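Local coordinates for protein inositol 2-dehydrogenase/D-chiro-inositol 3-dehydrogenase (Lactobacillus casei, PDB 4MIY) that oxidises myo-inositol and D-chiro-inositol to their keto derivatives, using NAD as the hydride acceptor, at residues Phe92-Lys97 with Val120-Phe125; Gln193-Arg198 with Lys322-Val327; Arg134-Lys139 with His182-Asp187. All blocks are in the same frame, centred on the assembly; numbering follows the deposited sequence.

Contact 1 (Phe92-Lys97 with Val120-Phe125); sequences FIFTEK and VIQVGF. With NAD (nicotinamide-adenine-dinucleotide), chain E.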
loop_
_atom_site.group_PDB
_atom_site.type_symbol
_atom_site.label_atom_id
_atom_site.label_comp_id
_atom_site.label_asym_id
_atom_site.label_seq_id
_atom_site.Cartn_x
_atom_site.Cartn_y
_atom_site.Cartn_z
ATOM N N PHE A 92 25.649 -0.119 37.531
ATOM C CA PHE A 92 25.252 0.096 36.166
ATOM C C PHE A 92 24.349 1.337 36.086
ATOM O O PHE A 92 23.643 1.648 36.994
ATOM C CB PHE A 92 24.525 -1.153 35.656
ATOM C CG PHE A 92 25.429 -2.340 35.457
ATOM C CD1 PHE A 92 26.080 -2.527 34.279
ATOM C CD2 PHE A 92 25.604 -3.261 36.441
ATOM C CE1 PHE A 92 26.872 -3.628 34.087
ATOM C CE2 PHE A 92 26.372 -4.317 36.247
ATOM C CZ PHE A 92 27.027 -4.510 35.079
ATOM N N ILE A 93 24.409 2.017 34.958
ATOM C CA ILE A 93 23.751 3.294 34.788
ATOM C C ILE A 93 22.992 3.349 33.441
ATOM O O ILE A 93 23.579 3.208 32.388
ATOM C CB ILE A 93 24.786 4.411 34.781
ATOM C CG1 ILE A 93 25.584 4.427 36.083
ATOM C CG2 ILE A 93 24.125 5.744 34.553
ATOM C CD1 ILE A 93 26.898 5.095 35.915
ATOM N N PHE A 94 21.686 3.534 33.557
ATOM C CA PHE A 94 20.817 3.866 32.440
ATOM C C PHE A 94 20.413 5.318 32.600
ATOM O O PHE A 94 19.718 5.658 33.491
ATOM C CB PHE A 94 19.572 2.979 32.424
ATOM C CG PHE A 94 18.692 3.179 31.210
ATOM C CD1 PHE A 94 17.753 4.168 31.192
ATOM C CD2 PHE A 94 18.832 2.388 30.100
ATOM C CE1 PHE A 94 16.965 4.357 30.108
ATOM C CE2 PHE A 94 18.049 2.590 29.003
ATOM C CZ PHE A 94 17.123 3.562 29.009
ATOM N N THR A 95 20.899 6.144 31.707
ATOM C CA THR A 95 20.482 7.523 31.688
ATOM C C THR A 95 19.611 7.788 30.478
ATOM O O THR A 95 19.927 7.383 29.400
ATOM C CB THR A 95 21.662 8.508 31.754
ATOM O OG1 THR A 95 21.177 9.831 31.843
ATOM C CG2 THR A 95 22.527 8.383 30.603
ATOM N N GLU A 96 18.496 8.437 30.710
ATOM C CA GLU A 96 17.783 8.988 29.593
ATOM C C GLU A 96 18.649 9.982 28.828
ATOM O O GLU A 96 19.600 10.505 29.342
ATOM C CB GLU A 96 16.463 9.610 30.024
ATOM C CG GLU A 96 15.287 8.649 30.002
ATOM C CD GLU A 96 15.046 8.040 28.625
ATOM O OE1 GLU A 96 15.492 8.610 27.641
ATOM O OE2 GLU A 96 14.430 7.004 28.558
ATOM N N LYS A 97 18.286 10.218 27.580
ATOM C CA LYS A 97 18.841 11.296 26.819
ATOM C C LYS A 97 18.507 12.604 27.492
ATOM O O LYS A 97 17.493 12.710 28.095
ATOM C CB LYS A 97 18.251 11.309 25.416
ATOM C CG LYS A 97 16.800 11.070 25.421
ATOM C CD LYS A 97 16.004 12.056 24.655
ATOM C CE LYS A 97 16.281 13.445 25.043
ATOM N NZ LYS A 97 15.055 14.243 24.839
ATOM N N VAL A 120 29.626 0.848 31.961
ATOM C CA VAL A 120 28.424 0.719 32.749
ATOM C C VAL A 120 27.267 1.580 32.272
ATOM O O VAL A 120 26.193 1.421 32.729
ATOM C CB VAL A 120 28.663 1.017 34.243
ATOM C CG1 VAL A 120 29.431 -0.102 34.879
ATOM C CG2 VAL A 120 29.415 2.279 34.413
ATOM N N ILE A 121 27.528 2.487 31.354
ATOM C CA ILE A 121 26.485 3.415 30.949
ATOM C C ILE A 121 25.779 3.017 29.644
ATOM O O ILE A 121 26.409 2.739 28.657
ATOM C CB ILE A 121 27.027 4.805 30.742
ATOM C CG1 ILE A 121 27.520 5.399 32.062
ATOM C CG2 ILE A 121 25.944 5.699 30.145
ATOM C CD1 ILE A 121 28.495 6.512 31.864
ATOM N N GLN A 122 24.455 3.021 29.725
ATOM C CA GLN A 122 23.595 2.997 28.557
ATOM C C GLN A 122 22.752 4.270 28.499
ATOM O O GLN A 122 22.221 4.701 29.476
ATOM C CB GLN A 122 22.695 1.755 28.568
ATOM C CG GLN A 122 21.789 1.649 27.348
ATOM C CD GLN A 122 21.158 0.305 27.210
ATOM O OE1 GLN A 122 21.627 -0.659 27.742
ATOM N NE2 GLN A 122 20.080 0.256 26.501
ATOM N N VAL A 123 22.663 4.852 27.318
ATOM C CA VAL A 123 21.898 6.069 27.115
ATOM C C VAL A 123 20.590 5.767 26.387
ATOM O O VAL A 123 20.587 5.011 25.471
ATOM C CB VAL A 123 22.689 7.069 26.314
ATOM C CG1 VAL A 123 21.909 8.304 26.123
ATOM C CG2 VAL A 123 23.962 7.373 27.035
ATOM N N GLY A 124 19.514 6.407 26.793
ATOM C CA GLY A 124 18.195 6.065 26.315
ATOM C C GLY A 124 17.756 6.431 24.899
ATOM O O GLY A 124 16.653 6.880 24.720
ATOM N N PHE A 125 18.598 6.199 23.912
ATOM C CA PHE A 125 18.201 6.372 22.535
ATOM C C PHE A 125 17.432 5.142 22.013
ATOM O O PHE A 125 18.003 4.257 21.450
ATOM C CB PHE A 125 19.406 6.671 21.642
ATOM C CG PHE A 125 20.057 8.002 21.910
ATOM C CD1 PHE A 125 19.379 9.153 21.735
ATOM C CD2 PHE A 125 21.346 8.066 22.317
ATOM C CE1 PHE A 125 19.966 10.367 21.985
ATOM C CE2 PHE A 125 21.941 9.272 22.573
ATOM C CZ PHE A 125 21.240 10.409 22.410
HETATM P PA NAD E . 9.621 15.677 34.039
HETATM O O1A NAD E . 9.866 17.091 34.246
HETATM O O2A NAD E . 8.346 15.133 34.087
HETATM O O5B NAD E . 10.285 14.810 35.187
HETATM C C5B NAD E . 11.558 14.986 35.656
HETATM C C4B NAD E . 11.586 14.694 37.163
HETATM O O4B NAD E . 12.904 14.929 37.580
HETATM C C3B NAD E . 10.807 15.679 38.023
HETATM O O3B NAD E . 10.028 14.995 38.915
HETATM C C2B NAD E . 11.844 16.532 38.700
HETATM O O2B NAD E . 11.432 16.999 39.963
HETATM C C1B NAD E . 12.962 15.573 38.861
HETATM N N9A NAD E . 14.272 16.167 38.996
HETATM C C8A NAD E . 14.762 17.207 38.397
HETATM N N7A NAD E . 16.038 17.412 38.697
HETATM C C5A NAD E . 16.385 16.450 39.531
HETATM C C6A NAD E . 17.561 16.056 40.280
HETATM N N6A NAD E . 18.706 16.687 40.207
HETATM N N1A NAD E . 17.471 14.961 40.998
HETATM C C2A NAD E . 16.394 14.276 41.117
HETATM N N3A NAD E . 15.277 14.594 40.501
HETATM C C4A NAD E . 15.230 15.646 39.708
HETATM O O3 NAD E . 10.431 15.360 32.720
HETATM P PN NAD E . 10.425 13.958 31.873
HETATM O O1N NAD E . 9.551 14.126 30.719
HETATM O O2N NAD E . 9.977 12.897 32.696
HETATM O O5D NAD E . 11.823 13.857 31.274
HETATM C C5D NAD E . 12.868 13.357 32.071
HETATM C C4D NAD E . 14.038 12.954 31.234
HETATM O O4D NAD E . 13.594 11.927 30.367
HETATM C C3D NAD E . 14.534 14.090 30.404
HETATM O O3D NAD E . 15.917 13.965 30.293
HETATM C C2D NAD E . 13.835 13.796 29.080
HETATM O O2D NAD E . 14.605 14.348 28.083
HETATM C C1D NAD E . 13.872 12.294 29.041
HETATM N N1N NAD E . 12.879 11.738 28.122
HETATM C C2N NAD E . 13.268 10.938 27.133
HETATM C C3N NAD E . 12.393 10.414 26.204
HETATM C C7N NAD E . 12.878 9.496 25.106
HETATM O O7N NAD E . 13.890 8.877 25.205
HETATM N N7N NAD E . 12.116 9.396 24.094
HETATM C C4N NAD E . 11.048 10.698 26.355
HETATM C C5N NAD E . 10.688 11.520 27.400
HETATM C C6N NAD E . 11.626 12.033 28.256
#

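Contact 2 (Gln193-Arg198 with Lys322-Val327); sequences QITYPR and KDQETV. With SO4 (sulfate ion), chain J.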
loop_
_atom_site.group_PDB
_atom_site.type_symbol
_atom_site.label_atom_id
_atom_site.label_comp_id
_atom_site.label_asym_id
_atom_site.label_seq_id
_atom_site.Cartn_x
_atom_site.Cartn_y
_atom_site.Cartn_z
ATOM N N GLN A 193 23.652 21.287 8.907
ATOM C CA GLN A 193 23.076 22.569 8.516
ATOM C C GLN A 193 21.581 22.548 8.736
ATOM O O GLN A 193 20.920 21.647 8.303
ATOM C CB GLN A 193 23.394 22.901 7.065
ATOM C CG GLN A 193 22.865 24.243 6.622
ATOM C CD GLN A 193 23.148 24.596 5.185
ATOM O OE1 GLN A 193 23.271 23.760 4.334
ATOM N NE2 GLN A 193 23.265 25.867 4.926
ATOM N N ILE A 194 21.086 23.524 9.477
ATOM C CA ILE A 194 19.683 23.729 9.720
ATOM C C ILE A 194 19.188 24.905 8.899
ATOM O O ILE A 194 19.720 25.957 8.993
ATOM C CB ILE A 194 19.446 24.083 11.155
ATOM C CG1 ILE A 194 20.064 23.020 12.047
ATOM C CG2 ILE A 194 18.004 24.186 11.415
ATOM C CD1 ILE A 194 19.368 21.702 12.007
ATOM N N THR A 195 18.182 24.688 8.078
ATOM C CA THR A 195 17.561 25.750 7.335
ATOM C C THR A 195 16.067 25.853 7.657
ATOM O O THR A 195 15.449 24.901 8.061
ATOM C CB THR A 195 17.712 25.565 5.836
ATOM O OG1 THR A 195 17.302 24.275 5.483
ATOM C CG2 THR A 195 19.085 25.745 5.412
ATOM N N TYR A 196 15.529 27.041 7.463
ATOM C CA TYR A 196 14.181 27.366 7.798
ATOM C C TYR A 196 13.361 27.685 6.567
ATOM O O TYR A 196 13.556 28.683 5.946
ATOM C CB TYR A 196 14.151 28.576 8.704
ATOM C CG TYR A 196 14.913 28.472 9.999
ATOM C CD1 TYR A 196 14.910 27.342 10.745
ATOM C CD2 TYR A 196 15.568 29.554 10.507
ATOM C CE1 TYR A 196 15.560 27.271 11.916
ATOM C CE2 TYR A 196 16.228 29.485 11.687
ATOM C CZ TYR A 196 16.223 28.341 12.393
ATOM O OH TYR A 196 16.860 28.239 13.574
ATOM N N PRO A 197 12.436 26.790 6.209
ATOM C CA PRO A 197 11.427 27.103 5.199
ATOM C C PRO A 197 10.494 28.150 5.748
ATOM O O PRO A 197 10.688 28.603 6.843
ATOM C CB PRO A 197 10.673 25.809 5.032
ATOM C CG PRO A 197 11.470 24.784 5.744
ATOM C CD PRO A 197 12.283 25.434 6.742
ATOM N N ARG A 198 9.497 28.531 4.987
ATOM C CA ARG A 198 8.548 29.454 5.516
ATOM C C ARG A 198 7.916 28.942 6.793
ATOM O O ARG A 198 7.673 27.768 6.974
ATOM C CB ARG A 198 7.462 29.750 4.519
ATOM C CG ARG A 198 6.658 28.582 4.159
ATOM C CD ARG A 198 5.634 28.843 3.050
ATOM N NE ARG A 198 4.559 29.756 3.352
ATOM C CZ ARG A 198 3.527 29.955 2.555
ATOM N NH1 ARG A 198 3.396 29.288 1.427
ATOM N NH2 ARG A 198 2.619 30.807 2.863
ATOM N N LYS A 322 21.249 29.567 14.437
ATOM C CA LYS A 322 21.405 31.003 14.553
ATOM C C LYS A 322 21.417 31.665 13.226
ATOM O O LYS A 322 20.745 32.629 13.050
ATOM C CB LYS A 322 22.652 31.379 15.354
ATOM C CG LYS A 322 22.624 30.941 16.755
ATOM C CD LYS A 322 24.044 30.832 17.316
ATOM C CE LYS A 322 24.075 30.760 18.823
ATOM N NZ LYS A 322 22.718 31.082 19.338
ATOM N N ASP A 323 22.164 31.128 12.289
ATOM C CA ASP A 323 22.347 31.776 11.002
ATOM C C ASP A 323 22.086 30.932 9.773
ATOM O O ASP A 323 22.324 31.361 8.680
ATOM C CB ASP A 323 23.764 32.355 10.896
ATOM C CG ASP A 323 24.894 31.291 11.039
ATOM O OD1 ASP A 323 24.660 30.070 11.025
ATOM O OD2 ASP A 323 26.060 31.731 11.140
ATOM N N GLN A 324 21.616 29.723 9.983
ATOM C CA GLN A 324 21.392 28.787 8.907
ATOM C C GLN A 324 22.631 28.408 8.099
ATOM O O GLN A 324 22.526 27.991 6.991
ATOM C CB GLN A 324 20.262 29.246 7.992
ATOM C CG GLN A 324 18.952 29.427 8.692
ATOM C CD GLN A 324 17.862 29.848 7.781
ATOM O OE1 GLN A 324 17.400 29.095 6.963
ATOM N NE2 GLN A 324 17.450 31.079 7.917
ATOM N N GLU A 325 23.810 28.541 8.702
ATOM C CA GLU A 325 25.038 28.130 8.057
ATOM C C GLU A 325 25.479 26.739 8.443
ATOM O O GLU A 325 25.148 26.270 9.478
ATOM C CB GLU A 325 26.175 29.090 8.380
ATOM C CG GLU A 325 25.889 30.513 8.123
ATOM C CD GLU A 325 25.817 30.895 6.727
ATOM O OE1 GLU A 325 26.382 30.227 5.873
ATOM O OE2 GLU A 325 25.185 31.904 6.450
ATOM N N THR A 326 26.240 26.121 7.571
ATOM C CA THR A 326 26.756 24.798 7.800
ATOM C C THR A 326 27.821 24.836 8.872
ATOM O O THR A 326 28.691 25.654 8.817
ATOM C CB THR A 326 27.348 24.237 6.539
ATOM O OG1 THR A 326 26.357 24.159 5.532
ATOM C CG2 THR A 326 27.924 22.909 6.757
ATOM N N VAL A 327 27.694 23.960 9.849
ATOM C CA VAL A 327 28.683 23.793 10.889
ATOM C C VAL A 327 29.414 22.445 10.787
ATOM O O VAL A 327 28.801 21.426 10.727
ATOM C CB VAL A 327 28.039 23.938 12.246
ATOM C CG1 VAL A 327 29.052 23.739 13.334
ATOM C CG2 VAL A 327 27.385 25.249 12.384
HETATM S S SO4 J . -0.182 30.171 0.280
HETATM O O1 SO4 J . 1.008 29.503 -0.081
HETATM O O2 SO4 J . 0.083 31.033 1.383
HETATM O O3 SO4 J . -1.164 29.205 0.626
HETATM O O4 SO4 J . -0.646 30.891 -0.849
#

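Contact 3 (Arg134-Lys139 with His182-Asp187); sequences RALKEK and HWLLDD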
loop_
_atom_site.group_PDB
_atom_site.type_symbol
_atom_site.label_atom_id
_atom_site.label_comp_id
_atom_site.label_asym_id
_atom_site.label_seq_id
_atom_site.Cartn_x
_atom_site.Cartn_y
_atom_site.Cartn_z
ATOM N N ARG A 134 15.098 -1.166 13.021
ATOM C CA ARG A 134 16.091 -2.205 13.111
ATOM C C ARG A 134 16.076 -3.106 11.892
ATOM O O ARG A 134 17.104 -3.472 11.361
ATOM C CB ARG A 134 15.868 -3.014 14.391
ATOM C CG ARG A 134 17.087 -3.682 14.917
ATOM C CD ARG A 134 16.961 -4.272 16.359
ATOM N NE ARG A 134 17.521 -3.395 17.390
ATOM C CZ ARG A 134 18.814 -3.052 17.522
ATOM N NH1 ARG A 134 19.745 -3.498 16.692
ATOM N NH2 ARG A 134 19.167 -2.243 18.482
ATOM N N ALA A 135 14.886 -3.427 11.421
ATOM C CA ALA A 135 14.768 -4.301 10.269
ATOM C C ALA A 135 15.268 -3.642 8.998
ATOM O O ALA A 135 15.838 -4.277 8.172
ATOM C CB ALA A 135 13.354 -4.783 10.097
ATOM N N LEU A 136 15.061 -2.358 8.879
ATOM C CA LEU A 136 15.599 -1.649 7.752
ATOM C C LEU A 136 17.137 -1.628 7.776
ATOM O O LEU A 136 17.747 -1.863 6.793
ATOM C CB LEU A 136 14.990 -0.247 7.656
ATOM C CG LEU A 136 15.329 0.594 6.430
ATOM C CD1 LEU A 136 14.254 1.554 6.168
ATOM C CD2 LEU A 136 16.629 1.336 6.568
ATOM N N LYS A 137 17.712 -1.302 8.914
ATOM C CA LYS A 137 19.166 -1.321 9.066
ATOM C C LYS A 137 19.749 -2.669 8.688
ATOM O O LYS A 137 20.692 -2.750 7.987
ATOM C CB LYS A 137 19.593 -0.945 10.473
ATOM C CG LYS A 137 21.099 -1.144 10.638
ATOM C CD LYS A 137 21.616 -0.818 11.939
ATOM C CE LYS A 137 23.148 -1.038 12.029
ATOM N NZ LYS A 137 23.926 -0.784 10.819
ATOM N N GLU A 138 19.145 -3.729 9.180
ATOM C CA GLU A 138 19.594 -5.056 8.844
ATOM C C GLU A 138 19.531 -5.375 7.384
ATOM O O GLU A 138 20.455 -5.880 6.847
ATOM C CB GLU A 138 18.850 -6.089 9.685
ATOM C CG GLU A 138 19.219 -5.993 11.147
ATOM C CD GLU A 138 18.480 -6.996 12.003
ATOM O OE1 GLU A 138 18.021 -7.996 11.439
ATOM O OE2 GLU A 138 18.357 -6.770 13.221
ATOM N N LYS A 139 18.447 -5.017 6.718
ATOM C CA LYS A 139 18.361 -5.181 5.294
ATOM C C LYS A 139 19.414 -4.376 4.545
ATOM O O LYS A 139 19.981 -4.856 3.626
ATOM C CB LYS A 139 16.955 -4.829 4.807
ATOM C CG LYS A 139 16.571 -5.301 3.436
ATOM C CD LYS A 139 16.515 -6.777 3.346
ATOM C CE LYS A 139 15.852 -7.226 2.106
ATOM N NZ LYS A 139 16.133 -8.645 1.854
ATOM N N HIS A 182 24.059 7.839 12.273
ATOM C CA HIS A 182 25.401 7.342 12.294
ATOM C C HIS A 182 25.460 5.848 12.604
ATOM O O HIS A 182 26.250 5.156 12.038
ATOM C CB HIS A 182 26.330 8.209 13.167
ATOM C CG HIS A 182 26.123 8.084 14.639
ATOM N ND1 HIS A 182 26.736 7.123 15.401
ATOM C CD2 HIS A 182 25.430 8.854 15.502
ATOM C CE1 HIS A 182 26.365 7.264 16.651
ATOM N NE2 HIS A 182 25.582 8.314 16.745
ATOM N N TRP A 183 24.557 5.382 13.449
ATOM C CA TRP A 183 24.393 3.960 13.705
ATOM C C TRP A 183 23.863 3.211 12.496
ATOM O O TRP A 183 24.372 2.227 12.146
ATOM C CB TRP A 183 23.457 3.767 14.882
ATOM C CG TRP A 183 22.857 2.404 15.068
ATOM C CD1 TRP A 183 23.442 1.340 15.641
ATOM C CD2 TRP A 183 21.528 1.986 14.730
ATOM N NE1 TRP A 183 22.584 0.279 15.659
ATOM C CE2 TRP A 183 21.394 0.666 15.122
ATOM C CE3 TRP A 183 20.433 2.616 14.147
ATOM C CZ2 TRP A 183 20.237 -0.032 14.924
ATOM C CZ3 TRP A 183 19.305 1.901 13.951
ATOM C CH2 TRP A 183 19.215 0.618 14.345
ATOM N N LEU A 184 22.830 3.754 11.873
ATOM C CA LEU A 184 22.254 3.168 10.683
ATOM C C LEU A 184 23.263 2.910 9.605
ATOM O O LEU A 184 23.282 1.893 9.004
ATOM C CB LEU A 184 21.187 4.105 10.116
ATOM C CG LEU A 184 20.503 3.695 8.795
ATOM C CD1 LEU A 184 19.657 2.466 8.929
ATOM C CD2 LEU A 184 19.682 4.793 8.259
ATOM N N LEU A 185 24.074 3.925 9.362
ATOM C CA LEU A 185 25.017 3.965 8.281
ATOM C C LEU A 185 26.415 3.478 8.644
ATOM O O LEU A 185 27.212 3.346 7.783
ATOM C CB LEU A 185 25.153 5.394 7.794
ATOM C CG LEU A 185 23.901 6.072 7.248
ATOM C CD1 LEU A 185 24.119 7.541 7.095
ATOM C CD2 LEU A 185 23.556 5.456 5.939
ATOM N N ASP A 186 26.655 3.221 9.911
ATOM C CA ASP A 186 27.996 2.902 10.409
ATOM C C ASP A 186 29.043 3.895 9.889
ATOM O O ASP A 186 30.023 3.524 9.329
ATOM C CB ASP A 186 28.362 1.471 10.068
ATOM C CG ASP A 186 29.578 1.008 10.810
ATOM O OD1 ASP A 186 29.929 1.667 11.794
ATOM O OD2 ASP A 186 30.183 0.030 10.387
ATOM N N ASP A 187 28.753 5.167 10.080
ATOM C CA ASP A 187 29.553 6.231 9.550
ATOM C C ASP A 187 29.630 7.372 10.558
ATOM O O ASP A 187 29.058 7.296 11.593
ATOM C CB ASP A 187 28.999 6.668 8.206
ATOM C CG ASP A 187 30.030 7.334 7.314
ATOM O OD1 ASP A 187 31.112 7.628 7.770
ATOM O OD2 ASP A 187 29.733 7.556 6.158
#

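Contact 1 (Phe92-Lys97 with Val120-Phe125)
With CG anti to the backbone N in both Phe94 and Gln122 (chi1 -174° and -179°), the two side chains lean the same way and meet. Both rise from the same face of two neighbouring parallel strands. Gln122 is extended beyond CG, and its NE2 arrives at the edge of the Phe94 ring, 4.0 Å from CE2. Further along the same ring, Phe94 CZ rests 3.8 Å from Gly124 CA. On the other face Ile93 and Ile121 share one rotamer and lie side by side, with Ile93 CD1 3.9 Å from Ile121 CG1. Thr95 and Val123 also lie side by side, with their CG2 methyls in contact.

The backbones are joined by four hydrogen bonds. Ile93 N gives to Val120 O, and Gln122 N gives to Ile93 O at 2.8 Å. Thr95 N gives to Gln122 O, and Gly124 N closes the series on Thr95 O at 2.8 Å. Gly124 then centres an inverse gamma turn.

Beyond the strand ends the chain meets NAD. The ribose hydroxyl O3D of NAD donates to Lys97 O at 3.0 Å, while Lys97 NZ reaches O2D only weakly. Glu96 OE1 takes the backbone N of Lys97 at 3.2 Å, and its OE2 is hydrogen-bonded to His17.

This is the last beta-alpha-beta unit of the Rossmann fold, connected through helix 103-113. Strand 92-95 lies between strands 69-72 and 121-123. Helix 79-86 covers the Ile93 and Thr95 face, and helix 279-294 packs on the Phe94 and Gln122 face.

Contact 2 (Gln193-Arg198 with Lys322-Val327)
This is a surface contact in the C-terminal alpha/beta domain, where the end of strand 189-195 meets the turn that follows helix 304-323. Two glutamines carry it, one from each side. Gln324 leaves the helix with positive phi (61°). Its side chain is extended beyond CG and crosses to the strand end, where OE1 accepts from Tyr196 N at 2.8 Å. The N-H points well at the oxygen (158°) but comes from above the carbonyl plane, not on a lone pair. The same amide lies obliquely against the tyrosine ring, with Gln324 NE2 3.5 Å from Tyr196 CD2.

Gln193 makes the second bond, and again the strand side is the donor. Its fully extended chain brings NE2 to the backbone, 3.1 Å from Gln324 O, with the acceptor close to the amide plane. Thr326 OG1 sits against this amide, 3.3 Å from Gln193 CD. Within the turn, Asp323 OD1 accepts from Glu325 N at 2.9 Å, which makes an Asx turn.

Tyr196 OH bonds to Gln321 O, so the tyrosine is tied to the helix end as well. Farther on, Arg198 NH1 and NH2 grip two oxygens of a sulfate that Lys220 of the second subunit also binds.

The contact is therefore mostly polar. Two side-chain amides tie the strand end to the turn, just before Val327 begins to pair with strand 189-195. Ile194 O is buried with no hydrogen-bond partner in the model and is met by a CA-H contact from Gln324.

Contact 3 (Arg134-Lys139 with His182-Asp187)
Lys137 NZ reaches the C-terminal end of helix 168-185 and makes weak hydrogen bonds to two successive carbonyls, Trp183 O and Leu184 O, each at 3.3 Å. Its stronger partner is Asp141, one turn on in its own helix, through a salt bridge. The lysine gets there with CG anti to the backbone N (chi1 173°) and a straight chain as far as CE.

On the way it crosses the indole of Trp183. Lys137 CD lies over the face of the six-membered ring, 3.6 Å from its centroid, in a CH-pi contact. Arg134 comes to the edge of the same indole, its NH1 3.9 Å from Trp183 CZ2, with guanidinium and ring planes 75° apart. At the base of the lysine, Leu184 CD1 packs on Lys137 CB at 3.7 Å. The same methyl meets Leu136 CD2 at 4.0 Å. Leu136 also packs on Pro258 of the third subunit.

Helix 168-185 ends here in a Schellman motif with Asp186 at C-prime. A lysine ammonium near the carbonyls at this helix end probably has a favourable interaction with the helix dipole, while its methylenes pack on one face of the tryptophan.

Overall arrangement
Along the chain, contact 1 closes first, then contact 3, then contact 2. Contact 1 lies in the NAD-binding Rossmann domain, at the edge of its parallel sheet. Contacts 2 and 3 belong to the C-terminal alpha/beta domain. Contact 3 is about 21 Å from contact 1 between centres, and strand 121-123 leads on to helix 131-141. Contact 2 is the most remote, about 31 Å from contact 1 and 26 Å from contact 3. Helix 168-185 of contact 3 is followed directly by strand 189-195 of contact 2. Contact 1 supplies part of the NAD pocket, while contacts 2 and 3 join parts of the other domain close to neighbouring subunits.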